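Local atomic coordinates of tudor and KH domain-containing protein homolog (Bombyx mori, PDB entry 5VQH), a protein that takes part in primary piRNA biogenesis, which keeps transposons repressed during spermatogenesis, and binds symmetrically methylated Siwi and Ago3 through its Tudor domain. Residues A[81-84]-A[85-88]; A[174-177]-A[178-182]; A[222-225]-A[226-229]. All coordinates share one frame; numbering follows the deposited sequence.

All three are local contacts within the extended Tudor domain, one piece of a longer protein. Interaction 1 stands apart, its centre about 22 Å from that of interaction 2 and about 32 Å from that of interaction 3; a loop at the ligand pocket, it exposes half of its eight residues but buries Phe-83 and Ala-81. Interactions 2 and 3 share a helix-helix interface: Leu-179 CD1 lies 3.6 Å from Val-228 CG1, and Phe-176 meets Val-225. Both bury apolar faces and turn charged groups outward. Interaction 2 closes the C-terminal end of helix 170-179, whereas interaction 3 caps the N-terminal end of helix 225-231 with an aspartate and a water.

Interaction 1: A[81-84]-A[85-88]; sequences AVFR and HDGR. With 2MR (n3, n4-dimethylarginine), chain C.
Phe-83 meets His-85, Asp-86 and Gly-87 in a local turn, the loop joining antiparallel strands 78-82 and 89-98 of the Tudor sheet beside the methylarginine pocket. Phe-83 O accepts two amides: Gly-87 N, 2.9 Å away and nearly along the C=O axis, and the more distant Asp-86 N, above the carbonyl plane. A bond of 3.0 Å from Phe-83 N to Arg-88 O closes the loop, and a glycine suits position 87, where phi is positive (65°). His-85 turns its ring edge to one face of Phe-83 in an offset T-shaped pair, centroids 5.3 Å apart, while the opposite face receives the guanidinium of the bound dimethylarginine. Over the Arg-84 guanidinium, salt-bridged through NE to Glu-120, stands His-85 NE2, 3.3 Å from Arg-84 CZ. With CG between the backbone N and the carbonyl carbon (chi1 64°), Asp-86 brings OD2 to the ring edge, 3.4 Å from Phe-83 CD2. Asp-86 OD2 also accepts from Arg-88 N at 2.9 Å, an Asx turn, whereas Asp-86 OD1 forms a 2.8 Å salt bridge with Arg-88 NH1 and bonds the Tyr-90 hydroxyl. With alanine in place of Asp-86, Arg-88 and Tyr-90 would probably lose their shared acceptor, and the Asx turn its bond. With Tyr-113 and Tyr-116 also lining the pocket, Phe-83 belongs to the aromatic cage by which Tudor domains recognise symmetric dimethylarginine.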
ATOM      1  N   ALA A  81      -3.145  10.828   9.806  1.00 31.57           N
ATOM      2  CA  ALA A  81      -2.849  11.749   8.699  1.00 32.42           C
ATOM      3  C   ALA A  81      -3.982  11.857   7.694  1.00 33.17           C
ATOM      4  O   ALA A  81      -4.565  10.869   7.293  1.00 33.93           O
ATOM      5  CB  ALA A  81      -1.588  11.317   7.959  1.00 32.05           C
ATOM      6  N   VAL A  82      -4.249  13.067   7.249  1.00 31.87           N
ATOM      7  CA  VAL A  82      -5.234  13.269   6.236  1.00 34.78           C
ATOM      8  C   VAL A  82      -4.636  12.798   4.929  1.00 31.64           C
ATOM      9  O   VAL A  82      -3.457  12.854   4.749  1.00 29.82           O
ATOM     10  CB  VAL A  82      -5.629  14.754   6.149  1.00 39.14           C
ATOM     11  CG1 VAL A  82      -6.419  15.034   4.875  1.00 38.26           C
ATOM     12  CG2 VAL A  82      -6.390  15.175   7.419  1.00 37.06           C
ATOM     13  N   PHE A  83      -5.477  12.283   4.057  1.00 31.69           N
ATOM     14  CA  PHE A  83      -5.119  11.958   2.690  1.00 33.90           C
ATOM     15  C   PHE A  83      -5.640  13.105   1.836  1.00 37.50           C
ATOM     16  O   PHE A  83      -6.822  13.407   1.866  1.00 37.81           O
ATOM     17  CB  PHE A  83      -5.820  10.685   2.317  1.00 31.74           C
ATOM     18  CG  PHE A  83      -5.564  10.199   0.929  1.00 31.60           C
ATOM     19  CD1 PHE A  83      -4.280  10.051   0.443  1.00 30.83           C
ATOM     20  CD2 PHE A  83      -6.630   9.772   0.135  1.00 33.20           C
ATOM     21  CE1 PHE A  83      -4.044   9.518  -0.830  1.00 30.31           C
ATOM     22  CE2 PHE A  83      -6.401   9.249  -1.129  1.00 34.44           C
ATOM     23  CZ  PHE A  83      -5.092   9.116  -1.614  1.00 30.58           C
ATOM     24  N   ARG A  84      -4.757  13.766   1.098  1.00 44.48           N
ATOM     25  CA  ARG A  84      -5.147  15.004   0.424  1.00 51.38           C
ATOM     26  C   ARG A  84      -6.306  14.831  -0.562  1.00 49.29           C
ATOM     27  O   ARG A  84      -7.131  15.713  -0.673  1.00 48.88           O
ATOM     28  CB  ARG A  84      -3.947  15.665  -0.263  1.00 57.77           C
ATOM     29  CG  ARG A  84      -3.391  14.946  -1.489  1.00 65.58           C
ATOM     30  CD  ARG A  84      -2.107  15.655  -1.923  1.00 71.49           C
ATOM     31  NE  ARG A  84      -1.487  15.142  -3.158  1.00 76.53           N
ATOM     32  CZ  ARG A  84      -1.712  15.606  -4.394  1.00 75.51           C
ATOM     33  NH1 ARG A  84      -2.588  16.587  -4.617  1.00 76.50           N
ATOM     34  NH2 ARG A  84      -1.067  15.069  -5.429  1.00 72.70           N
ATOM     35  N   HIS A  85      -6.387  13.699  -1.249  1.00 50.04           N
ATOM     36  CA  HIS A  85      -7.445  13.512  -2.250  1.00 53.91           C
ATOM     37  C   HIS A  85      -8.863  13.292  -1.742  1.00 49.00           C
ATOM     38  O   HIS A  85      -9.778  13.446  -2.530  1.00 53.73           O
ATOM     39  CB  HIS A  85      -7.097  12.397  -3.229  1.00 61.16           C
ATOM     40  CG  HIS A  85      -5.863  12.677  -4.020  1.00 69.27           C
ATOM     41  ND1 HIS A  85      -4.919  11.711  -4.295  1.00 72.89           N
ATOM     42  CD2 HIS A  85      -5.403  13.825  -4.573  1.00 76.35           C
ATOM     43  CE1 HIS A  85      -3.938  12.245  -5.002  1.00 75.99           C
ATOM     44  NE2 HIS A  85      -4.205  13.528  -5.179  1.00 79.54           N
ATOM     45  N   ASP A  86      -9.072  12.937  -0.473  1.00 43.31           N
ATOM     46  CA  ASP A  86     -10.447  12.878   0.060  1.00 42.46           C
ATOM     47  C   ASP A  86     -10.686  13.605   1.376  1.00 43.44           C
ATOM     48  O   ASP A  86     -11.821  13.659   1.860  1.00 44.02           O
ATOM     49  CB  ASP A  86     -10.942  11.437   0.185  1.00 44.32           C
ATOM     50  CG  ASP A  86     -10.154  10.608   1.192  1.00 43.99           C
ATOM     51  OD1 ASP A  86     -10.458   9.407   1.290  1.00 39.68           O
ATOM     52  OD2 ASP A  86      -9.249  11.127   1.887  1.00 43.17           O
ATOM     53  N   GLY A  87      -9.636  14.162   1.963  1.00 42.23           N
ATOM     54  CA  GLY A  87      -9.768  14.822   3.253  1.00 40.49           C
ATOM     55  C   GLY A  87     -10.155  13.931   4.420  1.00 39.60           C
ATOM     56  O   GLY A  87     -10.605  14.427   5.409  1.00 38.88           O
ATOM     57  N   ARG A  88      -9.970  12.619   4.325  1.00 41.07           N
ATOM     58  CA  ARG A  88     -10.245  11.712   5.459  1.00 40.94           C
ATOM     59  C   ARG A  88      -8.954  11.286   6.202  1.00 39.91           C
ATOM     60  O   ARG A  88      -7.832  11.432   5.680  1.00 37.60           O
ATOM     61  CB  ARG A  88     -11.010  10.471   4.967  1.00 45.80           C
ATOM     62  CG  ARG A  88     -12.324  10.764   4.242  1.00 49.61           C
ATOM     63  CD  ARG A  88     -13.050   9.483   3.886  1.00 54.75           C
ATOM     64  NE  ARG A  88     -14.256   9.684   3.065  1.00 62.51           N
ATOM     65  CZ  ARG A  88     -14.310   9.604   1.728  1.00 64.92           C
ATOM     66  NH1 ARG A  88     -13.223   9.363   0.997  1.00 64.66           N
ATOM     67  NH2 ARG A  88     -15.470   9.777   1.102  1.00 63.66           N
TER
HETATM   68  N   2MR C 501     -12.049   6.518  -1.707  1.00 78.06           N
HETATM   69  CA  2MR C 501     -11.147   7.637  -1.376  1.00 77.09           C
HETATM   70  CB  2MR C 501      -9.798   7.078  -0.936  1.00 68.19           C
HETATM   71  CG  2MR C 501      -9.919   5.957   0.096  1.00 60.15           C
HETATM   72  CD  2MR C 501      -8.603   5.918   0.850  1.00 50.43           C
HETATM   73  NE  2MR C 501      -7.549   5.541  -0.058  1.00 43.78           N
HETATM   74  CZ  2MR C 501      -6.287   5.669   0.287  1.00 42.11           C
HETATM   75  NH1 2MR C 501      -6.027   6.159   1.409  1.00 39.95           N
HETATM   76  CQ1 2MR C 501      -4.704   6.363   1.959  1.00 41.64           C
HETATM   77  NH2 2MR C 501      -5.307   5.298  -0.537  1.00 44.60           N
HETATM   78  CQ2 2MR C 501      -5.532   4.747  -1.865  1.00 41.09           C
HETATM   79  C   2MR C 501     -10.897   8.642  -2.493  1.00 79.86           C
HETATM   80  O   2MR C 501      -9.969   9.471  -2.443  1.00 72.29           O
HETATM   81  OXT 2MR C 501     -11.617   8.685  -3.496  1.00 89.55           O

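Interaction 2: A[174-177]-A[178-182]; sequences ERFE and ELTQV
Phe-176 and Thr-180, one turn apart on helix 170-179, meet face to methyl: Thr-180 CG2 stands over one face of the Phe-176 ring, 4.0 Å from its centroid, as a CH-pi contact. Phe-36 meets the same ring edge-to-face, and Phe-176, Glu-177, Thr-180 and Val-182 all touch strand 23-30. Placed between its backbone N and carbonyl carbon (chi1 64°), Thr-180 OG1 reaches Phe-176 O at 3.0 Å, which also accepts from Thr-180 N, so two bonds from one residue grip a single carbonyl. A threonine suits this buried place, since its methyl serves the ring while its hydroxyl is satisfied by the helix itself. On another side of the helix Arg-175 bends at chi2 (82°) and presents its guanidinium to two partners. Glu-178 OE1 lies at the edge, in the guanidinium plane, and takes Arg-175 NH1 on its anti lone pair at 3.1 Å; Leu-179 CD2, on the side facing helix 225-231, sits over a face, 3.5 Å from Arg-175 NH2. A second salt bridge ties Arg-175 NE to Glu-232. Glu-178 OE2 comes within 3.0 Å of Glu-174 OE2. Val-182 runs alongside Glu-177, with Val-182 CG1 3.7 Å from Glu-177 CB. Here the helix ends in a Schellman motif: Gln-181 adopts positive phi, and Val-182 N returns to Glu-177 O. Arg-175 probably offsets part of the acidic charge, and the closeness of the two glutamates would probably raise the proton affinity of one of them.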
ATOM      1  N   GLU A 174       0.732   2.342 -16.123  1.00 38.16           N
ATOM      2  CA  GLU A 174      -0.643   2.831 -16.290  1.00 41.03           C
ATOM      3  C   GLU A 174      -1.643   1.702 -16.600  1.00 40.40           C
ATOM      4  O   GLU A 174      -2.755   1.635 -16.066  1.00 38.12           O
ATOM      5  CB  GLU A 174      -0.671   3.854 -17.427  1.00 45.49           C
ATOM      6  CG  GLU A 174      -2.057   4.403 -17.740  1.00 50.23           C
ATOM      7  CD  GLU A 174      -2.814   4.843 -16.502  1.00 51.56           C
ATOM      8  OE1 GLU A 174      -2.180   5.387 -15.566  1.00 59.68           O
ATOM      9  OE2 GLU A 174      -4.048   4.645 -16.473  1.00 59.07           O
ATOM     10  N   ARG A 175      -1.212   0.821 -17.481  1.00 38.72           N
ATOM     11  CA  ARG A 175      -2.031  -0.261 -17.958  1.00 42.78           C
ATOM     12  C   ARG A 175      -2.241  -1.318 -16.848  1.00 39.53           C
ATOM     13  O   ARG A 175      -3.338  -1.905 -16.699  1.00 36.92           O
ATOM     14  CB  ARG A 175      -1.339  -0.821 -19.193  1.00 45.59           C
ATOM     15  CG  ARG A 175      -2.089  -1.910 -19.887  1.00 48.37           C
ATOM     16  CD  ARG A 175      -3.163  -1.406 -20.814  1.00 43.86           C
ATOM     17  NE  ARG A 175      -3.890  -2.595 -21.227  1.00 41.87           N
ATOM     18  CZ  ARG A 175      -5.186  -2.795 -21.052  1.00 48.72           C
ATOM     19  NH1 ARG A 175      -5.979  -1.852 -20.511  1.00 46.74           N
ATOM     20  NH2 ARG A 175      -5.708  -3.944 -21.466  1.00 48.85           N
ATOM     21  N   PHE A 176      -1.194  -1.512 -16.057  1.00 34.32           N
ATOM     22  CA  PHE A 176      -1.270  -2.330 -14.882  1.00 37.55           C
ATOM     23  C   PHE A 176      -2.265  -1.726 -13.905  1.00 39.25           C
ATOM     24  O   PHE A 176      -2.967  -2.467 -13.230  1.00 39.02           O
ATOM     25  CB  PHE A 176       0.118  -2.476 -14.240  1.00 39.76           C
ATOM     26  CG  PHE A 176       0.144  -3.322 -12.975  1.00 39.78           C
ATOM     27  CD1 PHE A 176      -0.191  -4.668 -13.004  1.00 38.03           C
ATOM     28  CD2 PHE A 176       0.580  -2.778 -11.749  1.00 43.14           C
ATOM     29  CE1 PHE A 176      -0.135  -5.445 -11.849  1.00 36.00           C
ATOM     30  CE2 PHE A 176       0.649  -3.559 -10.586  1.00 40.10           C
ATOM     31  CZ  PHE A 176       0.278  -4.894 -10.643  1.00 37.12           C
ATOM     32  N   GLU A 177      -2.355  -0.398 -13.829  1.00 37.76           N
ATOM     33  CA  GLU A 177      -3.355   0.191 -12.961  1.00 38.88           C
ATOM     34  C   GLU A 177      -4.759  -0.018 -13.515  1.00 37.65           C
ATOM     35  O   GLU A 177      -5.723  -0.049 -12.764  1.00 40.41           O
ATOM     36  CB  GLU A 177      -3.094   1.670 -12.726  1.00 41.63           C
ATOM     37  CG  GLU A 177      -1.771   1.965 -12.030  1.00 46.95           C
ATOM     38  CD  GLU A 177      -1.625   3.428 -11.616  1.00 48.82           C
ATOM     39  OE1 GLU A 177      -2.645   4.128 -11.491  1.00 50.50           O
ATOM     40  OE2 GLU A 177      -0.493   3.893 -11.395  1.00 57.21           O
ATOM     41  N   GLU A 178      -4.895  -0.125 -14.826  1.00 39.13           N
ATOM     42  CA  GLU A 178      -6.227  -0.293 -15.418  1.00 41.10           C
ATOM     43  C   GLU A 178      -6.637  -1.737 -15.211  1.00 38.22           C
ATOM     44  O   GLU A 178      -7.751  -2.000 -14.762  1.00 36.75           O
ATOM     45  CB  GLU A 178      -6.264   0.057 -16.909  1.00 42.35           C
ATOM     46  CG  GLU A 178      -6.268   1.556 -17.211  1.00 48.17           C
ATOM     47  CD  GLU A 178      -5.671   1.927 -18.601  1.00 52.11           C
ATOM     48  OE1 GLU A 178      -5.723   1.104 -19.551  1.00 50.76           O
ATOM     49  OE2 GLU A 178      -5.143   3.060 -18.757  1.00 50.49           O
ATOM     50  N   LEU A 179      -5.731  -2.662 -15.520  1.00 34.86           N
ATOM     51  CA  LEU A 179      -6.053  -4.074 -15.442  1.00 35.11           C
ATOM     52  C   LEU A 179      -6.412  -4.497 -14.019  1.00 36.12           C
ATOM     53  O   LEU A 179      -7.337  -5.287 -13.836  1.00 35.10           O
ATOM     54  CB  LEU A 179      -4.889  -4.929 -15.932  1.00 38.24           C
ATOM     55  CG  LEU A 179      -4.518  -4.787 -17.401  1.00 38.82           C
ATOM     56  CD1 LEU A 179      -3.207  -5.489 -17.685  1.00 37.15           C
ATOM     57  CD2 LEU A 179      -5.641  -5.349 -18.247  1.00 39.98           C
ATOM     58  N   THR A 180      -5.695  -3.969 -13.016  1.00 35.31           N
ATOM     59  CA  THR A 180      -6.001  -4.260 -11.596  1.00 32.43           C
ATOM     60  C   THR A 180      -7.123  -3.402 -11.058  1.00 33.02           C
ATOM     61  O   THR A 180      -7.621  -3.676  -9.955  1.00 31.46           O
ATOM     62  CB  THR A 180      -4.785  -4.035 -10.662  1.00 32.50           C
ATOM     63  OG1 THR A 180      -4.407  -2.644 -10.651  1.00 29.70           O
ATOM     64  CG2 THR A 180      -3.586  -4.892 -11.091  1.00 32.14           C
ATOM     65  N   GLN A 181      -7.512  -2.367 -11.810  1.00 31.00           N
ATOM     66  CA  GLN A 181      -8.475  -1.382 -11.304  1.00 34.86           C
ATOM     67  C   GLN A 181      -8.115  -0.945  -9.893  1.00 33.06           C
ATOM     68  O   GLN A 181      -8.928  -0.990  -8.971  1.00 32.46           O
ATOM     69  CB  GLN A 181      -9.899  -1.931 -11.335  1.00 37.83           C
ATOM     70  CG  GLN A 181     -10.264  -2.481 -12.698  1.00 45.04           C
ATOM     71  CD  GLN A 181     -11.758  -2.583 -12.924  1.00 51.49           C
ATOM     72  OE1 GLN A 181     -12.559  -2.508 -11.996  1.00 50.79           O
ATOM     73  NE2 GLN A 181     -12.143  -2.748 -14.185  1.00 62.99           N
ATOM     74  N   VAL A 182      -6.867  -0.541  -9.747  1.00 33.74           N
ATOM     75  CA  VAL A 182      -6.333  -0.080  -8.478  1.00 34.81           C
ATOM     76  C   VAL A 182      -7.271   0.894  -7.798  1.00 33.03           C
ATOM     77  O   VAL A 182      -7.865   1.721  -8.448  1.00 36.42           O
ATOM     78  CB  VAL A 182      -4.945   0.564  -8.655  1.00 36.06           C
ATOM     79  CG1 VAL A 182      -5.002   1.765  -9.603  1.00 33.64           C
ATOM     80  CG2 VAL A 182      -4.358   0.937  -7.290  1.00 37.24           C
TER

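Interaction 3: A[222-225]-A[226-229]; sequences ELDV and GAVL
Gly-226, the first residue of the segment 226-229, is tied to Asp-224 by a bridging water, which donates to Asp-224 OD1 and accepts from Gly-226 N, 2.8 Å in each case. The water thus satisfies one of the amides at the start of helix 225-231 that have no carbonyl a turn earlier to bond. Ala-227 comes next and takes the direct capping bond: its N donates to Asp-224 OD1 at 3.0 Å, approaching from well above the carboxylate plane. The aspartate reaches over the start of the helix because CG lies anti to the backbone N (chi1 179°), and this places Asp-224 CG 3.5 Å from Ala-227 CB, where a small methyl fits alongside the carboxylate. Asp-224 is therefore the N-cap, a position that suits a short side chain with an acceptor at its tip. Val-228 opens the regular helical pattern, its N bonding Asp-224 O at 3.0 Å almost in line with the carbonyl. Its branched side chain packs on Leu-223, with Val-228 CG2 3.5 Å from Leu-223 CD2 on strand 222-224, and belongs to the face turned to helix 170-179, where it also meets the side chain of Arg-175. Leu-229 continues the series, with its N bonded to Val-225 O at 3.2 Å. The negative carboxylate of Asp-224 sits beside the positive end of the helix dipole, so the charge and the amides would be expected to stabilise each other where the chain turns from strand into helix.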
ATOM      1  N   GLU A 222     -10.382 -16.613 -17.187  1.00 45.83           N
ATOM      2  CA  GLU A 222      -9.484 -15.725 -16.442  1.00 47.06           C
ATOM      3  C   GLU A 222      -8.655 -14.780 -17.290  1.00 47.03           C
ATOM      4  O   GLU A 222      -8.011 -15.181 -18.271  1.00 42.78           O
ATOM      5  CB  GLU A 222      -8.488 -16.550 -15.655  1.00 47.11           C
ATOM      6  CG  GLU A 222      -9.064 -17.190 -14.420  1.00 50.43           C
ATOM      7  CD  GLU A 222      -8.161 -18.300 -13.949  1.00 50.22           C
ATOM      8  OE1 GLU A 222      -7.037 -18.392 -14.507  1.00 50.02           O
ATOM      9  OE2 GLU A 222      -8.570 -19.070 -13.056  1.00 48.58           O
ATOM     10  N   LEU A 223      -8.612 -13.534 -16.836  1.00 44.99           N
ATOM     11  CA  LEU A 223      -7.672 -12.572 -17.353  1.00 40.87           C
ATOM     12  C   LEU A 223      -6.441 -12.634 -16.483  1.00 40.56           C
ATOM     13  O   LEU A 223      -6.525 -12.323 -15.301  1.00 43.06           O
ATOM     14  CB  LEU A 223      -8.290 -11.189 -17.271  1.00 41.45           C
ATOM     15  CG  LEU A 223      -7.608 -10.104 -18.095  1.00 41.94           C
ATOM     16  CD1 LEU A 223      -8.546  -8.918 -18.315  1.00 43.43           C
ATOM     17  CD2 LEU A 223      -6.335  -9.657 -17.398  1.00 46.70           C
ATOM     18  N   ASP A 224      -5.308 -13.015 -17.064  1.00 36.93           N
ATOM     19  CA  ASP A 224      -4.043 -13.028 -16.362  1.00 35.81           C
ATOM     20  C   ASP A 224      -3.340 -11.688 -16.558  1.00 36.87           C
ATOM     21  O   ASP A 224      -2.830 -11.384 -17.637  1.00 36.91           O
ATOM     22  CB  ASP A 224      -3.185 -14.144 -16.929  1.00 38.67           C
ATOM     23  CG  ASP A 224      -1.815 -14.227 -16.278  1.00 41.93           C
ATOM     24  OD1 ASP A 224      -1.268 -13.172 -15.846  1.00 40.31           O
ATOM     25  OD2 ASP A 224      -1.290 -15.366 -16.222  1.00 41.31           O
ATOM     26  N   VAL A 225      -3.272 -10.886 -15.509  1.00 39.36           N
ATOM     27  CA  VAL A 225      -2.884  -9.472 -15.679  1.00 35.51           C
ATOM     28  C   VAL A 225      -1.479  -9.332 -16.245  1.00 34.86           C
ATOM     29  O   VAL A 225      -1.247  -8.588 -17.177  1.00 34.31           O
ATOM     30  CB  VAL A 225      -3.031  -8.698 -14.382  1.00 32.78           C
ATOM     31  CG1 VAL A 225      -2.404  -7.306 -14.487  1.00 35.67           C
ATOM     32  CG2 VAL A 225      -4.492  -8.561 -14.063  1.00 32.14           C
ATOM     33  N   GLY A 226      -0.560 -10.097 -15.718  1.00 36.88           N
ATOM     34  CA  GLY A 226       0.787 -10.110 -16.246  1.00 38.59           C
ATOM     35  C   GLY A 226       0.863 -10.650 -17.661  1.00 42.75           C
ATOM     36  O   GLY A 226       1.736 -10.247 -18.414  1.00 43.90           O
ATOM     37  N   ALA A 227      -0.019 -11.578 -18.036  1.00 44.82           N
ATOM     38  CA  ALA A 227       0.066 -12.146 -19.376  1.00 44.19           C
ATOM     39  C   ALA A 227      -0.426 -11.127 -20.381  1.00 42.17           C
ATOM     40  O   ALA A 227       0.069 -11.061 -21.501  1.00 44.03           O
ATOM     41  CB  ALA A 227      -0.705 -13.456 -19.479  1.00 49.40           C
ATOM     42  N   VAL A 228      -1.370 -10.299 -19.963  1.00 40.54           N
ATOM     43  CA  VAL A 228      -1.777  -9.173 -20.774  1.00 40.29           C
ATOM     44  C   VAL A 228      -0.642  -8.191 -21.005  1.00 42.08           C
ATOM     45  O   VAL A 228      -0.536  -7.639 -22.079  1.00 46.23           O
ATOM     46  CB  VAL A 228      -2.915  -8.400 -20.131  1.00 41.51           C
ATOM     47  CG1 VAL A 228      -3.218  -7.136 -20.914  1.00 40.16           C
ATOM     48  CG2 VAL A 228      -4.157  -9.263 -20.052  1.00 43.46           C
ATOM     49  N   LEU A 229       0.177  -7.944 -19.992  1.00 41.90           N
ATOM     50  CA  LEU A 229       1.274  -6.995 -20.107  1.00 40.73           C
ATOM     51  C   LEU A 229       2.338  -7.517 -21.082  1.00 44.08           C
ATOM     52  O   LEU A 229       2.930  -6.758 -21.874  1.00 42.82           O
ATOM     53  CB  LEU A 229       1.916  -6.713 -18.739  1.00 39.98           C
ATOM     54  CG  LEU A 229       1.117  -5.901 -17.688  1.00 42.61           C
ATOM     55  CD1 LEU A 229       1.871  -5.878 -16.351  1.00 44.21           C
ATOM     56  CD2 LEU A 229       0.773  -4.477 -18.102  1.00 39.45           C
TER
HETATM   57  O   HOH W   1      -0.411 -11.798 -13.539  1.00 29.41           O